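PDB 2OKX: rhamnosidase B from Bacillus sp., which probably hydrolyses terminal alpha-L-rhamnose residues from glycosides and oligosaccharides, as an alpha-L-rhamnosidase of glycoside hydrolase family 78. Local coordinates for residues Pro68-Tyr73 / Trp187-Pro192; Arg130-Gly135 / Gly172-Arg177; Asp224-Met229 / Asn238-Cys243; Ser763-Val768 / Val796-Pro801. All blocks are in the same frame, centred on the assembly; numbering follows the deposited sequence. Where two conformers were deposited one is given.

How the contacts relate
Following the chain from the N terminus, contact 1 opens first: Pro68-Tyr73 meets Trp187-Pro192 and closes a long loop rich in strands. Contact 2, Arg130-Gly135 with Gly172-Arg177, is nested inside that loop, yet the two belong to different sheets of the N-terminal region and their nearest atoms stay about 9 Å apart. Contact 3 follows in series and closes a short loop between helix 225-229 and strand 240-252 in the D2 region. Contact 4 comes last, joining the start of helix 764-772 to the loop before helix 801-813 in the helical glycosidase domain; its centre is about 57 Å from that of contact 2. None of the four crosses another.

Contact 1 of 4, residues Pro68-Tyr73 / Trp187-Pro192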
loop_
_atom_site.group_PDB
_atom_site.type_symbol
_atom_site.label_atom_id
_atom_site.label_comp_id
_atom_site.label_asym_id
_atom_site.label_seq_id
_atom_site.Cartn_x
_atom_site.Cartn_y
_atom_site.Cartn_z
ATOM N N PRO A 68 14.477 -8.481 -8.729
ATOM C CA PRO A 68 14.760 -9.680 -9.526
ATOM C C PRO A 68 16.179 -10.242 -9.376
ATOM O O PRO A 68 16.384 -11.448 -9.504
ATOM C CB PRO A 68 14.456 -9.217 -10.944
ATOM C CG PRO A 68 13.288 -8.294 -10.723
ATOM C CD PRO A 68 13.730 -7.484 -9.516
ATOM N N LYS A 69 17.145 -9.370 -9.096
ATOM C CA LYS A 69 18.540 -9.780 -8.935
ATOM C C LYS A 69 18.697 -10.741 -7.755
ATOM O O LYS A 69 19.626 -11.551 -7.713
ATOM C CB LYS A 69 19.433 -8.553 -8.713
ATOM C CG LYS A 69 19.246 -7.905 -7.346
ATOM C CD LYS A 69 20.154 -6.698 -7.133
ATOM C CE LYS A 69 19.662 -5.480 -7.888
ATOM N NZ LYS A 69 20.413 -4.255 -7.493
ATOM N N GLU A 70 17.788 -10.638 -6.790
ATOM C CA GLU A 70 17.810 -11.504 -5.618
ATOM C C GLU A 70 16.379 -11.963 -5.360
ATOM O O GLU A 70 15.722 -11.519 -4.411
ATOM C CB GLU A 70 18.377 -10.751 -4.411
ATOM C CG GLU A 70 19.775 -10.186 -4.656
ATOM C CD GLU A 70 20.427 -9.624 -3.408
ATOM O OE1 GLU A 70 19.810 -8.776 -2.732
ATOM O OE2 GLU A 70 21.572 -10.026 -3.106
ATOM N N GLN A 71 15.915 -12.848 -6.238
ATOM C CA GLN A 71 14.572 -13.415 -6.201
ATOM C C GLN A 71 14.398 -14.357 -5.009
ATOM O O GLN A 71 15.031 -15.412 -4.942
ATOM C CB GLN A 71 14.316 -14.165 -7.512
ATOM C CG GLN A 71 12.914 -14.719 -7.703
ATOM C CD GLN A 71 11.862 -13.638 -7.819
ATOM O OE1 GLN A 71 12.125 -12.552 -8.331
ATOM N NE2 GLN A 71 10.652 -13.939 -7.358
ATOM N N PHE A 72 13.532 -13.970 -4.078
ATOM C CA PHE A 72 13.266 -14.758 -2.875
ATOM C C PHE A 72 12.427 -16.009 -3.141
ATOM O O PHE A 72 11.420 -15.956 -3.852
ATOM C CB PHE A 72 12.552 -13.887 -1.839
ATOM C CG PHE A 72 13.457 -12.928 -1.117
ATOM C CD1 PHE A 72 14.288 -13.371 -0.096
ATOM C CD2 PHE A 72 13.462 -11.574 -1.445
ATOM C CE1 PHE A 72 15.115 -12.477 0.599
ATOM C CE2 PHE A 72 14.283 -10.675 -0.760
ATOM C CZ PHE A 72 15.110 -11.130 0.266
ATOM N N TYR A 73 12.839 -17.136 -2.567
ATOM C CA TYR A 73 12.093 -18.377 -2.739
ATOM C C TYR A 73 11.652 -18.909 -1.381
ATOM O O TYR A 73 12.336 -18.717 -0.374
ATOM C CB TYR A 73 12.932 -19.426 -3.484
ATOM C CG TYR A 73 14.151 -19.925 -2.744
ATOM C CD1 TYR A 73 14.061 -20.984 -1.841
ATOM C CD2 TYR A 73 15.404 -19.349 -2.960
ATOM C CE1 TYR A 73 15.195 -21.461 -1.173
ATOM C CE2 TYR A 73 16.536 -19.815 -2.299
ATOM C CZ TYR A 73 16.426 -20.870 -1.408
ATOM O OH TYR A 73 17.551 -21.328 -0.755
ATOM N N TRP A 187 16.206 -13.537 -13.090
ATOM C CA TRP A 187 16.400 -13.823 -11.669
ATOM C C TRP A 187 17.829 -14.287 -11.396
ATOM O O TRP A 187 18.068 -15.441 -11.048
ATOM C CB TRP A 187 15.395 -14.887 -11.243
ATOM C CG TRP A 187 14.047 -14.656 -11.857
ATOM C CD1 TRP A 187 13.111 -13.733 -11.474
ATOM C CD2 TRP A 187 13.507 -15.324 -13.003
ATOM N NE1 TRP A 187 12.020 -13.788 -12.312
ATOM C CE2 TRP A 187 12.238 -14.756 -13.258
ATOM C CE3 TRP A 187 13.972 -16.348 -13.841
ATOM C CZ2 TRP A 187 11.427 -15.181 -14.317
ATOM C CZ3 TRP A 187 13.166 -16.770 -14.894
ATOM C CH2 TRP A 187 11.907 -16.187 -15.121
ATOM N N THR A 188 18.767 -13.360 -11.550
ATOM C CA THR A 188 20.192 -13.617 -11.368
ATOM C C THR A 188 20.515 -14.598 -10.250
ATOM O O THR A 188 21.351 -15.488 -10.419
ATOM C CB THR A 188 20.940 -12.299 -11.114
ATOM O OG1 THR A 188 20.453 -11.302 -12.020
ATOM C CG2 THR A 188 22.433 -12.482 -11.337
ATOM N N SER A 189 19.865 -14.433 -9.104
ATOM C CA SER A 189 20.093 -15.332 -7.981
ATOM C C SER A 189 18.800 -15.565 -7.217
ATOM O O SER A 189 17.950 -14.676 -7.133
ATOM C CB SER A 189 21.144 -14.760 -7.025
ATOM O OG SER A 189 20.642 -13.641 -6.317
ATOM N N LEU A 190 18.651 -16.774 -6.686
ATOM C CA LEU A 190 17.481 -17.133 -5.898
ATOM C C LEU A 190 17.956 -17.169 -4.450
ATOM O O LEU A 190 18.855 -17.939 -4.098
ATOM C CB LEU A 190 16.938 -18.504 -6.324
ATOM C CG LEU A 190 16.595 -18.675 -7.810
ATOM C CD1 LEU A 190 15.928 -20.026 -8.033
ATOM C CD2 LEU A 190 15.670 -17.563 -8.268
ATOM N N VAL A 191 17.367 -16.313 -3.622
ATOM C CA VAL A 191 17.738 -16.218 -2.215
ATOM C C VAL A 191 16.596 -16.672 -1.309
ATOM O O VAL A 191 15.427 -16.407 -1.588
ATOM C CB VAL A 191 18.139 -14.767 -1.857
ATOM C CG1 VAL A 191 17.023 -13.811 -2.234
ATOM C CG2 VAL A 191 18.445 -14.656 -0.379
ATOM N N PRO A 192 16.923 -17.368 -0.209
ATOM C CA PRO A 192 15.896 -17.848 0.718
ATOM C C PRO A 192 15.090 -16.770 1.445
ATOM O O PRO A 192 15.642 -15.791 1.949
ATOM C CB PRO A 192 16.689 -18.735 1.679
ATOM C CG PRO A 192 18.045 -18.096 1.685
ATOM C CD PRO A 192 18.263 -17.808 0.222
HETATM O O HOH W 1 22.806 -12.696 -4.084
#
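Val191 and Pro192 are packed tightly on two aromatic rings of strand 70-73. Val191 CG1, which chi1 of 55° sets between the backbone N and the carbonyl carbon, lies over one face of Phe72, 3.7 Å from the ring centroid and 21° off its normal. Pro192 CA makes a second CH-pi contact, 3.8 Å from the centroid of Tyr73. The backbones beneath are in parallel register: Val191 N donates to Gln71 O at 2.8 Å, and Tyr73 N to Val191 O at 2.9 Å. Leu190 CB lies 3.8 Å from Tyr73 CD2, while its CD2 reaches Gln71 CB.

Toward Lys69 the pairing slackens. The bond from Ser189 N to Lys69 O is weak, but Ser189 OG reaches a lone pair of that carbonyl oxygen, in its plane, at 2.7 Å. A water donates both to this hydroxyl and to Glu70 OE2, marking the solvent side.

Strand 189-192 forms one margin of a five-stranded mixed sheet, with strand 41-47 lying beyond strand 70-77; Trp187 NE1 bonds Asp47 on that further strand. Lys69 forms a salt bridge with Asp609 and Phe72 a cation-pi contact with Arg599 of helix 595-603, so this end of strand 70-77 and the turn before it face the helical domain.

Contact 2 of 4, residues Arg130-Gly135 / Gly172-Arg177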
loop_
_atom_site.group_PDB
_atom_site.type_symbol
_atom_site.label_atom_id
_atom_site.label_comp_id
_atom_site.label_asym_id
_atom_site.label_seq_id
_atom_site.Cartn_x
_atom_site.Cartn_y
_atom_site.Cartn_z
ATOM N N ARG A 130 2.469 -29.995 -16.677
ATOM C CA ARG A 130 1.388 -29.547 -17.549
ATOM C C ARG A 130 1.034 -28.108 -17.190
ATOM O O ARG A 130 1.215 -27.687 -16.044
ATOM C CB ARG A 130 0.155 -30.423 -17.343
ATOM C CG ARG A 130 0.397 -31.912 -17.508
ATOM C CD ARG A 130 0.305 -32.330 -18.959
ATOM N NE ARG A 130 0.276 -33.784 -19.093
ATOM C CZ ARG A 130 -0.092 -34.423 -20.198
ATOM N NH1 ARG A 130 -0.464 -33.737 -21.270
ATOM N NH2 ARG A 130 -0.097 -35.748 -20.228
ATOM N N THR A 131 0.520 -27.361 -18.163
ATOM C CA THR A 131 0.143 -25.972 -17.929
ATOM C C THR A 131 -0.927 -25.468 -18.889
ATOM O O THR A 131 -0.977 -25.863 -20.055
ATOM C CB THR A 131 1.366 -25.036 -18.029
ATOM O OG1 THR A 131 0.958 -23.687 -17.770
ATOM C CG2 THR A 131 1.988 -25.112 -19.418
ATOM N N GLU A 132 -1.786 -24.593 -18.374
ATOM C CA GLU A 132 -2.873 -23.977 -19.133
ATOM C C GLU A 132 -3.273 -22.705 -18.390
ATOM O O GLU A 132 -3.117 -22.623 -17.171
ATOM C CB GLU A 132 -4.095 -24.903 -19.209
ATOM C CG GLU A 132 -3.937 -26.143 -20.083
ATOM C CD GLU A 132 -3.837 -25.825 -21.567
ATOM O OE1 GLU A 132 -4.731 -25.124 -22.090
ATOM O OE2 GLU A 132 -2.868 -26.284 -22.213
ATOM N N ARG A 133 -3.779 -21.711 -19.113
ATOM C CA ARG A 133 -4.205 -20.483 -18.459
ATOM C C ARG A 133 -5.408 -20.815 -17.595
ATOM O O ARG A 133 -6.148 -21.757 -17.893
ATOM C CB ARG A 133 -4.610 -19.422 -19.485
ATOM C CG ARG A 133 -3.456 -18.680 -20.128
ATOM C CD ARG A 133 -3.966 -17.404 -20.771
ATOM N NE ARG A 133 -4.646 -16.560 -19.790
ATOM C CZ ARG A 133 -5.351 -15.476 -20.092
ATOM N NH1 ARG A 133 -5.478 -15.094 -21.356
ATOM N NH2 ARG A 133 -5.936 -14.780 -19.130
ATOM N N LEU A 134 -5.604 -20.051 -16.525
ATOM C CA LEU A 134 -6.756 -20.268 -15.662
ATOM C C LEU A 134 -7.984 -19.937 -16.499
ATOM O O LEU A 134 -8.128 -18.813 -16.985
ATOM C CB LEU A 134 -6.702 -19.344 -14.446
ATOM C CG LEU A 134 -7.881 -19.448 -13.473
ATOM C CD1 LEU A 134 -7.857 -20.804 -12.782
ATOM C CD2 LEU A 134 -7.791 -18.329 -12.440
ATOM N N GLY A 135 -8.864 -20.918 -16.670
ATOM C CA GLY A 135 -10.059 -20.703 -17.462
ATOM C C GLY A 135 -10.965 -19.591 -16.964
ATOM O O GLY A 135 -11.244 -19.495 -15.768
ATOM N N GLY A 172 -5.401 -33.331 -21.504
ATOM C CA GLY A 172 -5.479 -32.419 -22.632
ATOM C C GLY A 172 -4.677 -31.140 -22.464
ATOM O O GLY A 172 -4.716 -30.261 -23.325
ATOM N N TRP A 173 -3.948 -31.033 -21.359
ATOM C CA TRP A 173 -3.138 -29.851 -21.090
ATOM C C TRP A 173 -1.806 -29.900 -21.814
ATOM O O TRP A 173 -1.185 -30.958 -21.922
ATOM C CB TRP A 173 -2.877 -29.721 -19.587
ATOM C CG TRP A 173 -4.036 -29.191 -18.802
ATOM C CD1 TRP A 173 -5.364 -29.331 -19.092
ATOM C CD2 TRP A 173 -3.969 -28.471 -17.567
ATOM N NE1 TRP A 173 -6.128 -28.741 -18.112
ATOM C CE2 TRP A 173 -5.296 -28.206 -17.164
ATOM C CE3 TRP A 173 -2.912 -28.023 -16.762
ATOM C CZ2 TRP A 173 -5.596 -27.511 -15.986
ATOM C CZ3 TRP A 173 -3.213 -27.332 -15.588
ATOM C CH2 TRP A 173 -4.546 -27.085 -15.215
ATOM N N ALA A 174 -1.365 -28.746 -22.300
ATOM C CA ALA A 174 -0.094 -28.650 -22.999
ATOM C C ALA A 174 1.028 -28.869 -21.994
ATOM O O ALA A 174 0.825 -28.739 -20.784
ATOM C CB ALA A 174 0.043 -27.276 -23.643
ATOM N N GLN A 175 2.209 -29.214 -22.496
ATOM C CA GLN A 175 3.364 -29.429 -21.641
ATOM C C GLN A 175 3.997 -28.072 -21.376
ATOM O O GLN A 175 3.918 -27.174 -22.213
ATOM C CB GLN A 175 4.383 -30.340 -22.329
ATOM C CG GLN A 175 3.871 -31.735 -22.642
ATOM C CD GLN A 175 3.420 -32.477 -21.403
ATOM O OE1 GLN A 175 4.163 -32.586 -20.429
ATOM N NE2 GLN A 175 2.198 -32.995 -21.434
ATOM N N ALA A 176 4.618 -27.921 -20.212
ATOM C CA ALA A 176 5.264 -26.664 -19.862
ATOM C C ALA A 176 6.562 -26.524 -20.648
ATOM O O ALA A 176 7.146 -27.519 -21.068
ATOM C CB ALA A 176 5.549 -26.619 -18.365
ATOM N N ARG A 177 7.005 -25.287 -20.842
ATOM C CA ARG A 177 8.234 -25.018 -21.579
ATOM C C ARG A 177 9.323 -24.572 -20.612
ATOM O O ARG A 177 9.124 -23.643 -19.832
ATOM C CB ARG A 177 7.992 -23.919 -22.616
ATOM C CG ARG A 177 6.752 -24.132 -23.472
ATOM C CD ARG A 177 6.535 -22.977 -24.446
ATOM N NE ARG A 177 5.299 -23.134 -25.212
ATOM C CZ ARG A 177 4.909 -22.317 -26.188
ATOM N NH1 ARG A 177 3.766 -22.541 -26.825
ATOM N NH2 ARG A 177 5.658 -21.278 -26.530
#
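Glu132 crosses the indole of Trp173 and ends on the backbone of the residue that follows it. Its CB begins at the fused bond of the ring system, 3.9 Å from Trp173 CD2. CG then lies over the face of the five-membered ring, 3.4 Å from its centroid and 17° off the normal, a close CH-pi contact. There the chain bends (chi2 -68°), which carries CD past the ring toward the backbone. At the tip OE2 takes the Ala174 N-H at 2.9 Å; the bond is nearly straight, 171° at the hydrogen, and meets the oxygen on its anti side. The same OE2 lies only 2.9 Å from Thr131 O, another acceptor, a neighbourhood that would probably disfavour negative charge on the carboxylate.

Arg130 holds the other side of the same peptide link. Its NH1 donates to Trp173 O at 2.9 Å, with the oxygen in the guanidinium plane and the donor in the carbonyl plane. One peptide group is therefore gripped at both N-H and C=O by side chains from strand 130-133. Backbone pairing adds a bond of 3.0 Å from Thr131 N to Ala174 O, and Thr131 CG2 rests against Ala176 CA.

In the seven-stranded antiparallel sheet of the N-terminal region, strand 130-133 lies between strands 22-31 and 174-181. Thr131 OG1 bonds Cys25 O on the former, Trp173 rests against Trp163 in a loop, and strand 9-12 flanks strand 174-181 beyond.

Contact 3 of 4, residues Asp224-Met229 / Asn238-Cys243; sequences DLRNQM and NPVSYC
Met229, Arg226 and Leu225 of a short helix pack onto Tyr242, Val240 and Asn238 in a buried helix-on-strand contact of the D2 region. Helix 225-229 and strand 240-242 approach to 9.1 Å between axes, at 68°, and side chains fill the interval. Tyr242 provides the main surface. Its CG, in the crowded position between backbone N and carbonyl carbon, turns the ring toward the helix, where Met229 CB sits over one face, 3.6 Å from Tyr242 CG. Met229 CG follows as a CH-pi contact, 4.0 Å from the ring centroid and 17° off the normal. At the far end of the ring, Leu225 CB lies 3.3 Å from Tyr242 OH, whose polar partner is Asp309.

The D2 domain is assigned to the galactose-binding-like clan, whose members are beta sandwiches, and the helix here probably lies against one of its sheets, the antiparallel one that also contains strand 297-309. The helix starts at an N-cap: Asp224 OD2 accepts from Asn227 N at 3.2 Å, met from above the carboxylate plane.

Arg226 extends along the strand, straight from CG to NE, and grips a single oxygen end-on. NH1 and NH2 each donate to Asn238 O at 2.8 Å, both with N-H angles of 141°, and that oxygen lies close to the guanidinium plane. NH2 also meets Val240 CG2 at 3.6 Å. Backbone carbonyls of His236, through NH1, and of Asp309, through NH2, give the buried guanidinium further acceptors.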
loop_
_atom_site.group_PDB
_atom_site.type_symbol
_atom_site.label_atom_id
_atom_site.label_comp_id
_atom_site.label_asym_id
_atom_site.label_seq_id
_atom_site.Cartn_x
_atom_site.Cartn_y
_atom_site.Cartn_z
ATOM N N ASP A 224 -6.717 1.693 -19.552
ATOM C CA ASP A 224 -5.356 1.896 -19.082
ATOM C C ASP A 224 -4.722 2.841 -20.101
ATOM O O ASP A 224 -4.031 2.417 -21.031
ATOM C CB ASP A 224 -4.597 0.574 -19.023
ATOM C CG ASP A 224 -3.255 0.707 -18.330
ATOM O OD1 ASP A 224 -2.727 -0.319 -17.853
ATOM O OD2 ASP A 224 -2.725 1.836 -18.268
ATOM N N LEU A 225 -4.996 4.129 -19.925
ATOM C CA LEU A 225 -4.487 5.160 -20.816
ATOM C C LEU A 225 -2.970 5.283 -20.776
ATOM O O LEU A 225 -2.348 5.639 -21.775
ATOM C CB LEU A 225 -5.134 6.504 -20.472
ATOM C CG LEU A 225 -6.644 6.587 -20.709
ATOM C CD1 LEU A 225 -7.176 7.935 -20.235
ATOM C CD2 LEU A 225 -6.940 6.382 -22.188
ATOM N N ARG A 226 -2.374 4.985 -19.626
ATOM C CA ARG A 226 -0.923 5.065 -19.477
ATOM C C ARG A 226 -0.223 4.121 -20.456
ATOM O O ARG A 226 0.650 4.538 -21.218
ATOM C CB ARG A 226 -0.521 4.714 -18.037
ATOM C CG ARG A 226 0.986 4.588 -17.792
ATOM C CD ARG A 226 1.238 4.012 -16.401
ATOM N NE ARG A 226 2.621 3.592 -16.184
ATOM C CZ ARG A 226 3.615 4.405 -15.839
ATOM N NH1 ARG A 226 4.840 3.920 -15.665
ATOM N NH2 ARG A 226 3.389 5.698 -15.662
ATOM N N ASN A 227 -0.610 2.848 -20.439
ATOM C CA ASN A 227 0.004 1.870 -21.325
ATOM C C ASN A 227 -0.464 2.020 -22.779
ATOM O O ASN A 227 0.229 1.597 -23.704
ATOM C CB ASN A 227 -0.267 0.441 -20.821
ATOM C CG ASN A 227 0.437 0.132 -19.498
ATOM O OD1 ASN A 227 1.300 0.887 -19.036
ATOM N ND2 ASN A 227 0.078 -0.994 -18.892
ATOM N N GLN A 228 -1.629 2.630 -22.981
ATOM C CA GLN A 228 -2.155 2.832 -24.328
ATOM C C GLN A 228 -1.452 3.992 -25.040
ATOM O O GLN A 228 -1.114 3.887 -26.223
ATOM C CB GLN A 228 -3.666 3.095 -24.277
ATOM C CG GLN A 228 -4.258 3.737 -25.542
ATOM C CD GLN A 228 -4.227 2.827 -26.765
ATOM O OE1 GLN A 228 -4.526 3.261 -27.884
ATOM N NE2 GLN A 228 -3.872 1.564 -26.560
ATOM N N MET A 229 -1.228 5.088 -24.316
ATOM C CA MET A 229 -0.579 6.270 -24.877
ATOM C C MET A 229 0.950 6.200 -24.891
ATOM O O MET A 229 1.593 6.835 -25.727
ATOM C CB MET A 229 -1.025 7.524 -24.117
ATOM C CG MET A 229 -2.522 7.781 -24.162
ATOM S SD MET A 229 -3.178 7.922 -25.845
ATOM C CE MET A 229 -2.770 9.620 -26.240
ATOM N N ASN A 238 7.520 4.674 -13.244
ATOM C CA ASN A 238 7.747 6.102 -13.080
ATOM C C ASN A 238 6.570 6.816 -13.719
ATOM O O ASN A 238 5.921 6.280 -14.615
ATOM C CB ASN A 238 9.025 6.551 -13.793
ATOM C CG ASN A 238 10.268 5.919 -13.220
ATOM O OD1 ASN A 238 10.487 5.939 -12.007
ATOM N ND2 ASN A 238 11.104 5.367 -14.093
ATOM N N PRO A 239 6.263 8.027 -13.250
ATOM C CA PRO A 239 5.148 8.763 -13.838
ATOM C C PRO A 239 5.492 9.135 -15.279
ATOM O O PRO A 239 6.649 9.412 -15.589
ATOM C CB PRO A 239 5.055 10.011 -12.964
ATOM C CG PRO A 239 5.586 9.557 -11.646
ATOM C CD PRO A 239 6.759 8.695 -12.035
ATOM N N VAL A 240 4.501 9.115 -16.159
ATOM C CA VAL A 240 4.724 9.529 -17.540
ATOM C C VAL A 240 3.630 10.533 -17.843
ATOM O O VAL A 240 2.602 10.562 -17.167
ATOM C CB VAL A 240 4.610 8.362 -18.563
ATOM C CG1 VAL A 240 5.603 7.271 -18.228
ATOM C CG2 VAL A 240 3.191 7.820 -18.596
ATOM N N SER A 241 3.859 11.380 -18.835
ATOM C CA SER A 241 2.848 12.347 -19.228
ATOM C C SER A 241 2.602 12.136 -20.711
ATOM O O SER A 241 3.518 11.779 -21.454
ATOM C CB SER A 241 3.328 13.774 -18.973
ATOM O OG SER A 241 3.448 14.031 -17.583
ATOM N N TYR A 242 1.359 12.309 -21.132
ATOM C CA TYR A 242 1.021 12.156 -22.535
ATOM C C TYR A 242 0.042 13.230 -22.950
ATOM O O TYR A 242 -0.691 13.777 -22.126
ATOM C CB TYR A 242 0.438 10.763 -22.832
ATOM C CG TYR A 242 -0.592 10.266 -21.842
ATOM C CD1 TYR A 242 -0.258 9.306 -20.883
ATOM C CD2 TYR A 242 -1.899 10.757 -21.856
ATOM C CE1 TYR A 242 -1.201 8.847 -19.959
ATOM C CE2 TYR A 242 -2.847 10.305 -20.937
ATOM C CZ TYR A 242 -2.488 9.351 -19.991
ATOM O OH TYR A 242 -3.420 8.913 -19.074
ATOM N N CYS A 243 0.048 13.531 -24.241
ATOM C CA CYS A 243 -0.823 14.544 -24.808
ATOM C C CYS A 243 -1.690 13.875 -25.868
ATOM O O CYS A 243 -1.176 13.221 -26.771
ATOM C CB CYS A 243 0.026 15.644 -25.448
ATOM S SG CYS A 243 -0.922 16.957 -26.229
#

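Contact 4 of 4, residues Ser763-Val768 / Val796-Pro801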
loop_
_atom_site.group_PDB
_atom_site.type_symbol
_atom_site.label_atom_id
_atom_site.label_comp_id
_atom_site.label_asym_id
_atom_site.label_seq_id
_atom_site.Cartn_x
_atom_site.Cartn_y
_atom_site.Cartn_z
ATOM N N SER A 763 6.782 27.168 9.616
ATOM C CA SER A 763 5.974 26.021 10.009
ATOM C C SER A 763 6.427 25.396 11.319
ATOM O O SER A 763 7.586 25.513 11.715
ATOM C CB SER A 763 6.024 24.959 8.911
ATOM O OG SER A 763 7.347 24.476 8.752
ATOM N N MET A 764 5.497 24.734 11.996
ATOM C CA MET A 764 5.810 24.055 13.246
ATOM C C MET A 764 6.772 22.919 12.934
ATOM O O MET A 764 7.679 22.625 13.714
ATOM C CB MET A 764 4.542 23.481 13.872
ATOM C CG MET A 764 3.731 24.487 14.658
ATOM S SD MET A 764 4.715 25.137 16.021
ATOM C CE MET A 764 4.968 23.649 16.992
ATOM N N GLN A 765 6.563 22.292 11.778
ATOM C CA GLN A 765 7.379 21.170 11.335
ATOM C C GLN A 765 8.880 21.448 11.375
ATOM O O GLN A 765 9.646 20.704 11.988
ATOM C CB GLN A 765 6.979 20.752 9.911
ATOM C CG GLN A 765 5.610 20.066 9.784
ATOM C CD GLN A 765 4.444 21.032 9.634
ATOM O OE1 GLN A 765 3.343 20.632 9.247
ATOM N NE2 GLN A 765 4.674 22.302 9.941
ATOM N N THR A 766 9.302 22.515 10.708
ATOM C CA THR A 766 10.716 22.857 10.668
ATOM C C THR A 766 11.293 23.101 12.056
ATOM O O THR A 766 12.420 22.704 12.340
ATOM C CB THR A 766 10.954 24.097 9.790
ATOM O OG1 THR A 766 10.527 23.810 8.451
ATOM C CG2 THR A 766 12.436 24.467 9.776
ATOM N N GLN A 767 10.514 23.748 12.917
ATOM C CA GLN A 767 10.962 24.040 14.274
ATOM C C GLN A 767 11.112 22.744 15.073
ATOM O O GLN A 767 12.103 22.550 15.780
ATOM C CB GLN A 767 9.965 24.963 14.980
ATOM C CG GLN A 767 9.502 26.162 14.162
ATOM C CD GLN A 767 10.636 26.858 13.428
ATOM O OE1 GLN A 767 11.683 27.150 14.007
ATOM N NE2 GLN A 767 10.423 27.138 12.143
ATOM N N VAL A 768 10.120 21.861 14.961
ATOM C CA VAL A 768 10.158 20.588 15.671
ATOM C C VAL A 768 11.390 19.790 15.254
ATOM O O VAL A 768 12.090 19.229 16.096
ATOM C CB VAL A 768 8.888 19.743 15.386
ATOM C CG1 VAL A 768 9.055 18.338 15.948
ATOM C CG2 VAL A 768 7.671 20.406 16.009
ATOM N N VAL A 796 2.591 27.287 9.822
ATOM C CA VAL A 796 1.938 26.185 9.131
ATOM C C VAL A 796 1.816 25.125 10.224
ATOM O O VAL A 796 2.733 24.961 11.025
ATOM C CB VAL A 796 2.813 25.644 7.974
ATOM C CG1 VAL A 796 2.202 24.372 7.403
ATOM C CG2 VAL A 796 2.933 26.698 6.879
ATOM N N GLN A 797 0.690 24.420 10.269
ATOM C CA GLN A 797 0.475 23.404 11.295
ATOM C C GLN A 797 0.761 21.983 10.814
ATOM O O GLN A 797 0.854 21.732 9.610
ATOM C CB GLN A 797 -0.964 23.489 11.810
ATOM C CG GLN A 797 -1.349 24.853 12.375
ATOM C CD GLN A 797 -0.500 25.255 13.570
ATOM O OE1 GLN A 797 -0.370 24.504 14.533
ATOM N NE2 GLN A 797 0.078 26.451 13.513
ATOM N N ILE A 798 0.899 21.058 11.765
ATOM C CA ILE A 798 1.163 19.655 11.453
ATOM C C ILE A 798 -0.032 19.095 10.689
ATOM O O ILE A 798 -1.177 19.239 11.123
ATOM C CB ILE A 798 1.388 18.835 12.746
ATOM C CG1 ILE A 798 2.692 19.281 13.417
ATOM C CG2 ILE A 798 1.434 17.342 12.424
ATOM C CD1 ILE A 798 3.003 18.548 14.704
ATOM N N GLY A 799 0.236 18.453 9.555
ATOM C CA GLY A 799 -0.850 17.926 8.747
ATOM C C GLY A 799 -1.108 16.432 8.771
ATOM O O GLY A 799 -2.051 15.966 8.132
ATOM N N SER A 800 -0.288 15.670 9.490
ATOM C CA SER A 800 -0.494 14.225 9.548
ATOM C C SER A 800 -0.007 13.646 10.868
ATOM O O SER A 800 0.893 14.200 11.505
ATOM C CB SER A 800 0.261 13.533 8.414
ATOM O OG SER A 800 1.662 13.633 8.620
ATOM N N PRO A 801 -0.599 12.521 11.296
ATOM C CA PRO A 801 -0.175 11.902 12.557
ATOM C C PRO A 801 1.275 11.443 12.418
ATOM O O PRO A 801 1.952 11.181 13.410
ATOM C CB PRO A 801 -1.142 10.729 12.712
ATOM C CG PRO A 801 -2.387 11.216 11.987
ATOM C CD PRO A 801 -1.786 11.841 10.747
#
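The amide of Gln765 meets the segment Val796-Pro801 from one side of its plane: Gln797 O lies slightly off that plane, Val796 O somewhat further, and Ile798 CA well above it on the same side. Gln765 OE1 is modelled 2.7 Å from Gln797 O, but the amide is probably flipped, so the identity of its two ends stays uncertain. A second flat group, the amide of Gln767, has Ser763 O at its edge: NE2 donates there at 3.3 Å, with the oxygen 8° out of the amide plane. The third, on Gln797, comes near Met764 CG with OE1, at 4.1 Å, and its NE2 donates to Phe795 O.

Firmer evidence for the junction is in the backbone. Met764 N gives a nearly straight bond to Val796 O, 2.9 Å long with 170° at the hydrogen and lying in the carbonyl plane. Just before it, Ser763 CB is pressed to 3.4 Å from Val796 CB, tighter than usual for two carbons. Ser763 is the N-cap of the helix. With chi1 at 63°, its OG points back to the first turn and accepts weakly from Thr766 N at 3.4 Å, while Asp750 is its stronger partner.

The contact joins the first turn of helix 764-772 to the loop between helices 778-789 and 801-813, in the helical barrel of the six-hairpin glycosidase domain. Gly799 N bonds Asp683, and Ile798 rests on Met803 and Tyr807 of helix 801-813.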